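Local coordinates for protein Phosphoglucosamine/phosphogalactosamine mutase (Sulfolobus tokodaii, PDB 2F7L) that interconverts the 6-phosphates and 1-phosphates of glucosamine and galactosamine, a step in the synthesis of UDP-N-acetylglucosamine and UDP-N-acetylgalactosamine, at residues T32-G35 / K36-I40; I165-I168 / K169-Y173; L383-E386 / E387-K391. All coordinates share one frame; numbering follows the deposited sequence.

Contact 1 of 3, residues T32-G35 / K36-I40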
ATOM      1  N   THR A  32     -22.813   6.736 -11.782  1.00 20.63           N
ATOM      2  CA  THR A  32     -23.471   6.157 -12.922  1.00 20.82           C
ATOM      3  C   THR A  32     -22.919   4.747 -13.126  1.00 22.29           C
ATOM      4  O   THR A  32     -23.650   3.830 -13.494  1.00 22.94           O
ATOM      5  CB  THR A  32     -23.237   6.999 -14.172  1.00 20.44           C
ATOM      6  OG1 THR A  32     -23.895   8.264 -14.023  1.00 19.27           O
ATOM      7  CG2 THR A  32     -23.769   6.285 -15.379  1.00 18.62           C
ATOM      8  N   PHE A  33     -21.628   4.580 -12.869  1.00 22.56           N
ATOM      9  CA  PHE A  33     -20.954   3.298 -13.010  1.00 23.09           C
ATOM     10  C   PHE A  33     -21.498   2.203 -12.079  1.00 24.04           C
ATOM     11  O   PHE A  33     -21.620   1.041 -12.462  1.00 23.39           O
ATOM     12  CB  PHE A  33     -19.476   3.498 -12.733  1.00 23.43           C
ATOM     13  CG  PHE A  33     -18.724   2.228 -12.527  1.00 24.40           C
ATOM     14  CD1 PHE A  33     -18.369   1.432 -13.610  1.00 23.73           C
ATOM     15  CD2 PHE A  33     -18.342   1.833 -11.239  1.00 25.42           C
ATOM     16  CE1 PHE A  33     -17.639   0.265 -13.425  1.00 24.45           C
ATOM     17  CE2 PHE A  33     -17.605   0.655 -11.041  1.00 25.76           C
ATOM     18  CZ  PHE A  33     -17.255  -0.127 -12.137  1.00 24.93           C
ATOM     19  N   PHE A  34     -21.799   2.579 -10.840  1.00 25.21           N
ATOM     20  CA  PHE A  34     -22.328   1.630  -9.863  1.00 25.50           C
ATOM     21  C   PHE A  34     -23.825   1.394 -10.087  1.00 25.68           C
ATOM     22  O   PHE A  34     -24.351   0.362  -9.697  1.00 26.59           O
ATOM     23  CB  PHE A  34     -22.108   2.141  -8.431  1.00 24.14           C
ATOM     24  CG  PHE A  34     -20.721   1.930  -7.898  1.00 22.70           C
ATOM     25  CD1 PHE A  34     -20.224   0.652  -7.700  1.00 21.18           C
ATOM     26  CD2 PHE A  34     -19.929   3.026  -7.524  1.00 23.67           C
ATOM     27  CE1 PHE A  34     -18.959   0.446  -7.127  1.00 21.85           C
ATOM     28  CE2 PHE A  34     -18.654   2.843  -6.948  1.00 23.20           C
ATOM     29  CZ  PHE A  34     -18.169   1.540  -6.747  1.00 22.49           C
ATOM     30  N   GLY A  35     -24.512   2.350 -10.692  1.00 25.49           N
ATOM     31  CA  GLY A  35     -25.928   2.167 -10.936  1.00 26.73           C
ATOM     32  C   GLY A  35     -26.851   2.797  -9.913  1.00 28.33           C
ATOM     33  O   GLY A  35     -26.438   3.136  -8.797  1.00 29.21           O
ATOM     34  N   LYS A  36     -28.114   2.963 -10.295  1.00 29.04           N
ATOM     35  CA  LYS A  36     -29.112   3.564  -9.411  1.00 29.97           C
ATOM     36  C   LYS A  36     -29.419   2.619  -8.263  1.00 30.46           C
ATOM     37  O   LYS A  36     -29.431   1.409  -8.453  1.00 31.39           O
ATOM     38  CB  LYS A  36     -30.398   3.862 -10.185  1.00 29.91           C
ATOM     39  CG  LYS A  36     -30.231   4.827 -11.333  1.00 31.17           C
ATOM     40  CD  LYS A  36     -31.509   4.908 -12.142  1.00 32.61           C
ATOM     41  CE  LYS A  36     -31.410   5.952 -13.248  1.00 34.17           C
ATOM     42  NZ  LYS A  36     -32.765   6.377 -13.749  1.00 35.02           N
ATOM     43  N   ASN A  37     -29.659   3.179  -7.077  1.00 31.01           N
ATOM     44  CA  ASN A  37     -29.973   2.412  -5.870  1.00 30.81           C
ATOM     45  C   ASN A  37     -28.836   1.561  -5.342  1.00 30.71           C
ATOM     46  O   ASN A  37     -29.060   0.662  -4.533  1.00 31.14           O
ATOM     47  CB  ASN A  37     -31.161   1.511  -6.112  1.00 31.71           C
ATOM     48  CG  ASN A  37     -32.374   2.273  -6.494  1.00 33.54           C
ATOM     49  OD1 ASN A  37     -33.052   1.932  -7.465  1.00 36.23           O
ATOM     50  ND2 ASN A  37     -32.675   3.317  -5.737  1.00 33.62           N
ATOM     51  N   SER A  38     -27.622   1.811  -5.811  1.00 29.67           N
ATOM     52  CA  SER A  38     -26.504   1.049  -5.309  1.00 29.26           C
ATOM     53  C   SER A  38     -26.109   1.681  -3.973  1.00 28.84           C
ATOM     54  O   SER A  38     -26.193   2.914  -3.786  1.00 28.82           O
ATOM     55  CB  SER A  38     -25.341   1.077  -6.295  1.00 29.76           C
ATOM     56  OG  SER A  38     -24.931   2.399  -6.541  1.00 31.96           O
ATOM     57  N   LYS A  39     -25.704   0.832  -3.035  1.00 27.06           N
ATOM     58  CA  LYS A  39     -25.323   1.291  -1.711  1.00 25.44           C
ATOM     59  C   LYS A  39     -23.839   1.554  -1.685  1.00 23.55           C
ATOM     60  O   LYS A  39     -23.051   0.618  -1.781  1.00 22.59           O
ATOM     61  CB  LYS A  39     -25.719   0.232  -0.686  1.00 26.32           C
ATOM     62  CG  LYS A  39     -27.218   0.091  -0.519  1.00 25.61           C
ATOM     63  CD  LYS A  39     -27.543  -1.166   0.226  1.00 27.89           C
ATOM     64  CE  LYS A  39     -28.970  -1.141   0.718  1.00 29.61           C
ATOM     65  NZ  LYS A  39     -29.864  -0.630  -0.354  1.00 31.87           N
ATOM     66  N   ILE A  40     -23.466   2.827  -1.559  1.00 22.00           N
ATOM     67  CA  ILE A  40     -22.053   3.210  -1.585  1.00 21.85           C
ATOM     68  C   ILE A  40     -21.540   3.873  -0.337  1.00 21.72           C
ATOM     69  O   ILE A  40     -22.078   4.876   0.110  1.00 22.71           O
ATOM     70  CB  ILE A  40     -21.732   4.164  -2.780  1.00 21.56           C
ATOM     71  CG1 ILE A  40     -22.093   3.507  -4.116  1.00 20.47           C
ATOM     72  CG2 ILE A  40     -20.261   4.521  -2.767  1.00 21.32           C
ATOM     73  CD1 ILE A  40     -21.363   2.227  -4.389  1.00 20.11           C
TER

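Contact 2 of 3, residues I165-I168 / K169-Y173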
ATOM      1  N   ILE A 165      -4.924 -13.462  20.646  1.00 45.00           N
ATOM      2  CA  ILE A 165      -4.902 -12.275  21.489  1.00 46.07           C
ATOM      3  C   ILE A 165      -4.270 -12.455  22.867  1.00 47.46           C
ATOM      4  O   ILE A 165      -3.541 -11.583  23.347  1.00 47.95           O
ATOM      5  CB  ILE A 165      -6.294 -11.722  21.706  1.00 45.30           C
ATOM      6  CG1 ILE A 165      -6.903 -11.339  20.363  1.00 44.28           C
ATOM      7  CG2 ILE A 165      -6.229 -10.530  22.671  1.00 44.88           C
ATOM      8  CD1 ILE A 165      -8.267 -10.717  20.496  1.00 43.28           C
ATOM      9  N   GLU A 166      -4.557 -13.577  23.514  1.00 48.78           N
ATOM     10  CA  GLU A 166      -4.000 -13.818  24.837  1.00 49.52           C
ATOM     11  C   GLU A 166      -2.483 -14.024  24.798  1.00 49.74           C
ATOM     12  O   GLU A 166      -1.749 -13.384  25.559  1.00 49.31           O
ATOM     13  CB  GLU A 166      -4.713 -15.003  25.493  1.00 49.36           C
ATOM     14  CG  GLU A 166      -6.160 -14.695  25.877  1.00 49.88           C
ATOM     15  CD  GLU A 166      -6.309 -13.352  26.623  1.00 51.12           C
ATOM     16  OE1 GLU A 166      -5.444 -13.029  27.475  1.00 51.38           O
ATOM     17  OE2 GLU A 166      -7.300 -12.621  26.371  1.00 50.60           O
ATOM     18  N   LYS A 167      -2.012 -14.897  23.909  1.00 49.92           N
ATOM     19  CA  LYS A 167      -0.581 -15.157  23.793  1.00 50.63           C
ATOM     20  C   LYS A 167       0.207 -13.846  23.718  1.00 51.37           C
ATOM     21  O   LYS A 167       1.168 -13.642  24.467  1.00 52.04           O
ATOM     22  CB  LYS A 167      -0.308 -16.025  22.556  1.00 50.63           C
ATOM     23  CG  LYS A 167       1.158 -16.164  22.127  1.00 51.28           C
ATOM     24  CD  LYS A 167       2.045 -16.838  23.160  1.00 53.32           C
ATOM     25  CE  LYS A 167       3.493 -16.985  22.647  1.00 54.75           C
ATOM     26  NZ  LYS A 167       4.552 -17.052  23.730  1.00 54.51           N
ATOM     27  N   ILE A 168      -0.218 -12.949  22.833  1.00 51.46           N
ATOM     28  CA  ILE A 168       0.451 -11.668  22.647  1.00 50.96           C
ATOM     29  C   ILE A 168       0.239 -10.760  23.845  1.00 50.70           C
ATOM     30  O   ILE A 168       1.145 -10.037  24.259  1.00 50.43           O
ATOM     31  CB  ILE A 168      -0.086 -10.949  21.391  1.00 51.45           C
ATOM     32  CG1 ILE A 168       0.135 -11.828  20.163  1.00 51.77           C
ATOM     33  CG2 ILE A 168       0.601  -9.603  21.214  1.00 50.78           C
ATOM     34  CD1 ILE A 168      -0.643 -11.374  18.939  1.00 53.75           C
ATOM     35  N   LYS A 169      -0.966 -10.792  24.397  1.00 50.56           N
ATOM     36  CA  LYS A 169      -1.287  -9.941  25.529  1.00 50.95           C
ATOM     37  C   LYS A 169      -0.336 -10.256  26.669  1.00 51.06           C
ATOM     38  O   LYS A 169       0.051  -9.376  27.441  1.00 50.89           O
ATOM     39  CB  LYS A 169      -2.742 -10.160  25.970  1.00 50.64           C
ATOM     40  CG  LYS A 169      -3.334  -8.957  26.688  1.00 51.37           C
ATOM     41  CD  LYS A 169      -4.697  -9.239  27.297  1.00 51.26           C
ATOM     42  CE  LYS A 169      -5.691  -9.711  26.260  1.00 51.99           C
ATOM     43  NZ  LYS A 169      -6.977 -10.152  26.885  1.00 51.86           N
ATOM     44  N   LYS A 170       0.052 -11.521  26.745  1.00 51.57           N
ATOM     45  CA  LYS A 170       0.948 -12.008  27.786  1.00 52.33           C
ATOM     46  C   LYS A 170       2.330 -11.369  27.727  1.00 51.57           C
ATOM     47  O   LYS A 170       2.909 -11.042  28.760  1.00 51.11           O
ATOM     48  CB  LYS A 170       1.062 -13.538  27.681  1.00 54.20           C
ATOM     49  CG  LYS A 170       2.115 -14.204  28.562  1.00 56.45           C
ATOM     50  CD  LYS A 170       2.032 -15.740  28.422  1.00 59.03           C
ATOM     51  CE  LYS A 170       3.156 -16.480  29.181  1.00 60.30           C
ATOM     52  NZ  LYS A 170       3.198 -16.176  30.656  1.00 61.42           N
ATOM     53  N   LYS A 171       2.851 -11.194  26.516  1.00 50.52           N
ATOM     54  CA  LYS A 171       4.173 -10.614  26.316  1.00 49.36           C
ATOM     55  C   LYS A 171       4.239  -9.147  26.719  1.00 49.08           C
ATOM     56  O   LYS A 171       5.318  -8.572  26.824  1.00 48.81           O
ATOM     57  CB  LYS A 171       4.569 -10.750  24.849  1.00 49.13           C
ATOM     58  CG  LYS A 171       4.680 -12.181  24.367  1.00 49.36           C
ATOM     59  CD  LYS A 171       5.955 -12.855  24.847  1.00 49.44           C
ATOM     60  CE  LYS A 171       5.988 -14.312  24.428  1.00 50.54           C
ATOM     61  NZ  LYS A 171       7.320 -14.928  24.681  1.00 50.54           N
ATOM     62  N   ASN A 172       3.076  -8.554  26.963  1.00 49.19           N
ATOM     63  CA  ASN A 172       2.975  -7.140  27.311  1.00 48.27           C
ATOM     64  C   ASN A 172       4.062  -6.339  26.580  1.00 46.53           C
ATOM     65  O   ASN A 172       5.016  -5.871  27.185  1.00 45.80           O
ATOM     66  CB  ASN A 172       3.150  -6.927  28.807  1.00 50.64           C
ATOM     67  CG  ASN A 172       2.983  -5.473  29.197  1.00 53.03           C
ATOM     68  OD1 ASN A 172       2.220  -4.739  28.551  1.00 54.01           O
ATOM     69  ND2 ASN A 172       3.679  -5.046  30.254  1.00 53.59           N
ATOM     70  N   TYR A 173       3.909  -6.188  25.280  1.00 44.60           N
ATOM     71  CA  TYR A 173       4.921  -5.504  24.490  1.00 42.46           C
ATOM     72  C   TYR A 173       4.908  -3.993  24.694  1.00 41.77           C
ATOM     73  O   TYR A 173       3.891  -3.409  25.056  1.00 41.40           O
ATOM     74  CB  TYR A 173       4.707  -5.809  23.013  1.00 40.96           C
ATOM     75  CG  TYR A 173       5.217  -7.161  22.584  1.00 39.64           C
ATOM     76  CD1 TYR A 173       6.527  -7.548  22.841  1.00 38.68           C
ATOM     77  CD2 TYR A 173       4.400  -8.043  21.886  1.00 39.74           C
ATOM     78  CE1 TYR A 173       7.010  -8.784  22.411  1.00 38.21           C
ATOM     79  CE2 TYR A 173       4.874  -9.284  21.450  1.00 39.15           C
ATOM     80  CZ  TYR A 173       6.178  -9.648  21.718  1.00 38.37           C
ATOM     81  OH  TYR A 173       6.649 -10.864  21.285  1.00 37.59           O
TER

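Contact 3 of 3, residues L383-E386 / E387-K391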
ATOM      1  N   LEU A 383      15.855   7.977 -28.002  1.00 63.34           N
ATOM      2  CA  LEU A 383      16.360   6.778 -27.356  1.00 64.42           C
ATOM      3  C   LEU A 383      15.108   6.127 -26.800  1.00 65.47           C
ATOM      4  O   LEU A 383      14.381   6.747 -26.022  1.00 65.53           O
ATOM      5  CB  LEU A 383      17.327   7.141 -26.228  1.00 64.33           C
ATOM      6  CG  LEU A 383      18.060   6.006 -25.503  1.00 64.87           C
ATOM      7  CD1 LEU A 383      18.583   4.974 -26.492  1.00 64.63           C
ATOM      8  CD2 LEU A 383      19.214   6.600 -24.694  1.00 65.03           C
ATOM      9  N   MET A 384      14.823   4.898 -27.223  1.00 66.63           N
ATOM     10  CA  MET A 384      13.629   4.223 -26.731  1.00 67.18           C
ATOM     11  C   MET A 384      13.965   3.265 -25.601  1.00 66.84           C
ATOM     12  O   MET A 384      14.922   2.482 -25.677  1.00 66.82           O
ATOM     13  CB  MET A 384      12.912   3.473 -27.859  1.00 68.76           C
ATOM     14  CG  MET A 384      11.382   3.702 -27.879  1.00 70.89           C
ATOM     15  SD  MET A 384      10.503   3.398 -26.274  1.00 72.83           S
ATOM     16  CE  MET A 384      10.350   5.117 -25.594  1.00 70.77           C
ATOM     17  N   VAL A 385      13.172   3.355 -24.542  1.00 66.09           N
ATOM     18  CA  VAL A 385      13.351   2.516 -23.378  1.00 65.55           C
ATOM     19  C   VAL A 385      13.439   1.044 -23.786  1.00 65.36           C
ATOM     20  O   VAL A 385      14.174   0.261 -23.179  1.00 64.71           O
ATOM     21  CB  VAL A 385      12.191   2.730 -22.402  1.00 65.33           C
ATOM     22  CG1 VAL A 385      10.885   2.577 -23.134  1.00 65.68           C
ATOM     23  CG2 VAL A 385      12.272   1.742 -21.263  1.00 65.78           C
ATOM     24  N   GLU A 386      12.698   0.674 -24.830  1.00 65.48           N
ATOM     25  CA  GLU A 386      12.709  -0.700 -25.316  1.00 65.16           C
ATOM     26  C   GLU A 386      14.101  -1.106 -25.787  1.00 63.94           C
ATOM     27  O   GLU A 386      14.447  -2.290 -25.781  1.00 63.47           O
ATOM     28  CB  GLU A 386      11.727  -0.871 -26.462  1.00 66.86           C
ATOM     29  CG  GLU A 386      11.794  -2.262 -27.059  1.00 70.18           C
ATOM     30  CD  GLU A 386      11.888  -2.233 -28.576  1.00 72.39           C
ATOM     31  OE1 GLU A 386      12.629  -3.073 -29.149  1.00 73.54           O
ATOM     32  OE2 GLU A 386      11.214  -1.370 -29.189  1.00 73.22           O
ATOM     33  N   GLU A 387      14.900  -0.124 -26.195  1.00 62.66           N
ATOM     34  CA  GLU A 387      16.259  -0.399 -26.649  1.00 61.46           C
ATOM     35  C   GLU A 387      17.200  -0.649 -25.474  1.00 59.23           C
ATOM     36  O   GLU A 387      18.080  -1.514 -25.537  1.00 58.50           O
ATOM     37  CB  GLU A 387      16.775   0.755 -27.519  1.00 63.29           C
ATOM     38  CG  GLU A 387      16.078   0.833 -28.880  1.00 66.15           C
ATOM     39  CD  GLU A 387      15.985  -0.546 -29.568  1.00 67.90           C
ATOM     40  OE1 GLU A 387      17.050  -1.176 -29.775  1.00 68.62           O
ATOM     41  OE2 GLU A 387      14.854  -1.000 -29.897  1.00 67.75           O
ATOM     42  N   ILE A 388      17.011   0.111 -24.402  1.00 56.89           N
ATOM     43  CA  ILE A 388      17.828  -0.044 -23.205  1.00 54.39           C
ATOM     44  C   ILE A 388      17.564  -1.472 -22.723  1.00 53.38           C
ATOM     45  O   ILE A 388      18.482  -2.271 -22.523  1.00 52.01           O
ATOM     46  CB  ILE A 388      17.390   0.954 -22.099  1.00 53.55           C
ATOM     47  CG1 ILE A 388      17.138   2.347 -22.697  1.00 53.16           C
ATOM     48  CG2 ILE A 388      18.443   1.034 -21.023  1.00 52.84           C
ATOM     49  CD1 ILE A 388      18.364   3.075 -23.160  1.00 52.60           C
ATOM     50  N   TYR A 389      16.282  -1.780 -22.557  1.00 52.88           N
ATOM     51  CA  TYR A 389      15.853  -3.095 -22.119  1.00 52.46           C
ATOM     52  C   TYR A 389      16.558  -4.168 -22.936  1.00 52.61           C
ATOM     53  O   TYR A 389      17.271  -5.001 -22.385  1.00 52.22           O
ATOM     54  CB  TYR A 389      14.336  -3.211 -22.264  1.00 52.11           C
ATOM     55  CG  TYR A 389      13.538  -2.409 -21.246  1.00 51.34           C
ATOM     56  CD1 TYR A 389      12.165  -2.232 -21.394  1.00 50.53           C
ATOM     57  CD2 TYR A 389      14.155  -1.827 -20.144  1.00 51.07           C
ATOM     58  CE1 TYR A 389      11.432  -1.495 -20.482  1.00 50.03           C
ATOM     59  CE2 TYR A 389      13.423  -1.086 -19.221  1.00 50.85           C
ATOM     60  CZ  TYR A 389      12.064  -0.923 -19.401  1.00 50.70           C
ATOM     61  OH  TYR A 389      11.343  -0.160 -18.508  1.00 50.90           O
ATOM     62  N   LYS A 390      16.362  -4.135 -24.251  1.00 53.39           N
ATOM     63  CA  LYS A 390      17.002  -5.090 -25.156  1.00 54.24           C
ATOM     64  C   LYS A 390      18.486  -5.281 -24.853  1.00 54.16           C
ATOM     65  O   LYS A 390      18.987  -6.399 -24.881  1.00 53.97           O
ATOM     66  CB  LYS A 390      16.859  -4.615 -26.598  1.00 55.36           C
ATOM     67  CG  LYS A 390      15.650  -5.152 -27.343  1.00 58.12           C
ATOM     68  CD  LYS A 390      15.956  -6.504 -27.990  1.00 60.34           C
ATOM     69  CE  LYS A 390      14.846  -6.948 -28.967  1.00 61.71           C
ATOM     70  NZ  LYS A 390      15.155  -8.249 -29.669  1.00 61.45           N
ATOM     71  N   LYS A 391      19.178  -4.184 -24.560  1.00 54.18           N
ATOM     72  CA  LYS A 391      20.607  -4.210 -24.276  1.00 54.33           C
ATOM     73  C   LYS A 391      20.969  -4.890 -22.965  1.00 54.02           C
ATOM     74  O   LYS A 391      21.532  -5.984 -22.962  1.00 53.33           O
ATOM     75  CB  LYS A 391      21.149  -2.779 -24.271  1.00 55.66           C
ATOM     76  CG  LYS A 391      22.377  -2.539 -25.139  1.00 56.68           C
ATOM     77  CD  LYS A 391      23.683  -2.875 -24.431  1.00 57.86           C
ATOM     78  CE  LYS A 391      24.872  -2.290 -25.220  1.00 59.47           C
ATOM     79  NZ  LYS A 391      26.174  -2.181 -24.472  1.00 59.51           N
TER

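Contact 1 of 3, residues T32-G35 / K36-I40
Ser38 holds the carbonyl of Gly35 with two donors where the chain leaves helix 20-34 and turns into strand 39-44. The stronger bond is from the hydroxyl, Ser38 OG to Gly35 O at 2.8 Å, reaching the oxygen from 24° off the carbonyl plane. The backbone adds a weak one, Ser38 N to Gly35 O at 3.5 Å, which closes a type II beta turn. OG can curl back because it sits between the backbone N and the carbonyl carbon (chi1 58°), and serine suits the place by being short enough to do so. Gly35 N in turn bonds weakly to Thr32 O, a last helical link. With its positive phi and extended psi, Gly35 has a backbone that would press a CB against the preceding carbonyl oxygen. Asn37, third in the turn, also has positive phi, which asparagine tolerates well. Next to the turn the contact is apolar: Ile40 CD1 lies over the centre of the Phe34 ring in a CH-pi contact, 3.5 Å from the centroid, while Phe33 CD2 lies over the opposite face. Beyond the turn, Lys39 N bonds to Asp89 OD2 and Lys39 NZ forms a salt bridge with Glu67. A side-chain hydroxyl thus supplements a weak turn bond, keeping a buried serine satisfied while the helix end is tied to the start of a sheet strand.

Contact 2 of 3, residues I165-I168 / K169-Y173
Ile165 and Lys169 are joined by an i to i+4 bond in helix 165-171, a short alpha helix that runs out just before strand 174-178 in the alpha/beta/alpha domain II. Ile165 O accepts Lys169 N at 2.9 Å, and the isoleucine's CG2 rests on Lys169 CE, so the long lysine chain offers an aliphatic surface before its charge. That charge goes to the next residue. Glu166 OE2 takes Lys169 NZ in a salt bridge on its syn side, 22° out of the carboxylate plane. The two chains run side by side; Glu166 bends at chi2 (-47°) and Lys169 at chi3, which brings their ends together on the exposed flank. Glu166 O also accepts Lys170 N at 2.8 Å. At the next residue, Lys167 and Lys171 meet with like charges, Lys167 NZ lying 3.6 Å from Lys171 NZ, and a weak bond from Lys167 NZ to Ala354 O in helix 342-356 probably offsets part of the cost. Were an alanine here instead of Lys171, the CB over one face of the Tyr173 ring would remain, but loss of the chain beyond it would probably open a gap beside Lys167 and leave its ammonium end freer to turn. Ile168 O receives a weak bond from Lys171 N before Asn172 leaves the helix with positive phi. Branched and apolar, Ile168 suits the buried side: its CG2 meets the edge of the Tyr173 ring, near the ring plane, 4.2 Å from Tyr173 CD2.

Contact 3 of 3, residues L383-E386 / E387-K391
Met384 O is gripped by two amides of the first helical turn: Glu387 N at 2.7 Å, coming from above the carbonyl plane, and Ile388 N, a weak bond at 3.4 Å. Met384 is the N-cap residue of helix 385-396, and its carbonyl thus opens the helical bonding series. The next links are Tyr389 N to Val385 O at 3.0 Å, almost straight at the hydrogen (177°), and Lys390 N to Glu386 O at 3.1 Å. Val385 and Tyr389 are also joined by their side chains. The methyl CG2, anti to the valine's backbone N, slants toward the following turn and lies over one face of the tyrosine ring, 3.6 Å from the centroid and displaced toward the rim, a CH-pi contact. A branched residue suits this place because one of its methyls can sit on the ring face. The tyrosine's hydroxyl is satisfied further off, by Lys422 N at the end of strand 416-422. On the exposed side, Glu386 and Glu387 lie alongside one another with carboxylate planes 73° apart; their mutual repulsion is probably eased by the positive end of the helix, where acidic residues are at home. Leu383, one residue before the cap, reaches past it to Ile388, Leu383 CG lying 3.8 Å from Ile388 CD1, the two side chains crossing at about a right angle. Ile388 continues inward to Val452 of helix 438-452. An apolar pair bridging the residue before the N-cap and the fourth residue of the helix is a hydrophobic staple, here starting the first helix of the C-terminal domain.

The three contacts lie in series along the chain and in three different domains: contact 1 in domain I, contact 2 in domain II and contact 3 in the C-terminal domain. None touches another. The centres of contacts 1 and 2 are about 44 Å apart and those of 1 and 3 about 45 Å. Contacts 2 and 3, on opposite sides of the chain's centre, have centres about 53 Å apart. Together they sample helix ends: contacts 1 and 2 each lead from a helix into a sheet strand, whereas contact 3 begins a helix. All lie away from Ser97, probably the serine phosphorylated in catalysis but unmodified here, and from the likely magnesium ligands Asp241, Asp243 and Asp245.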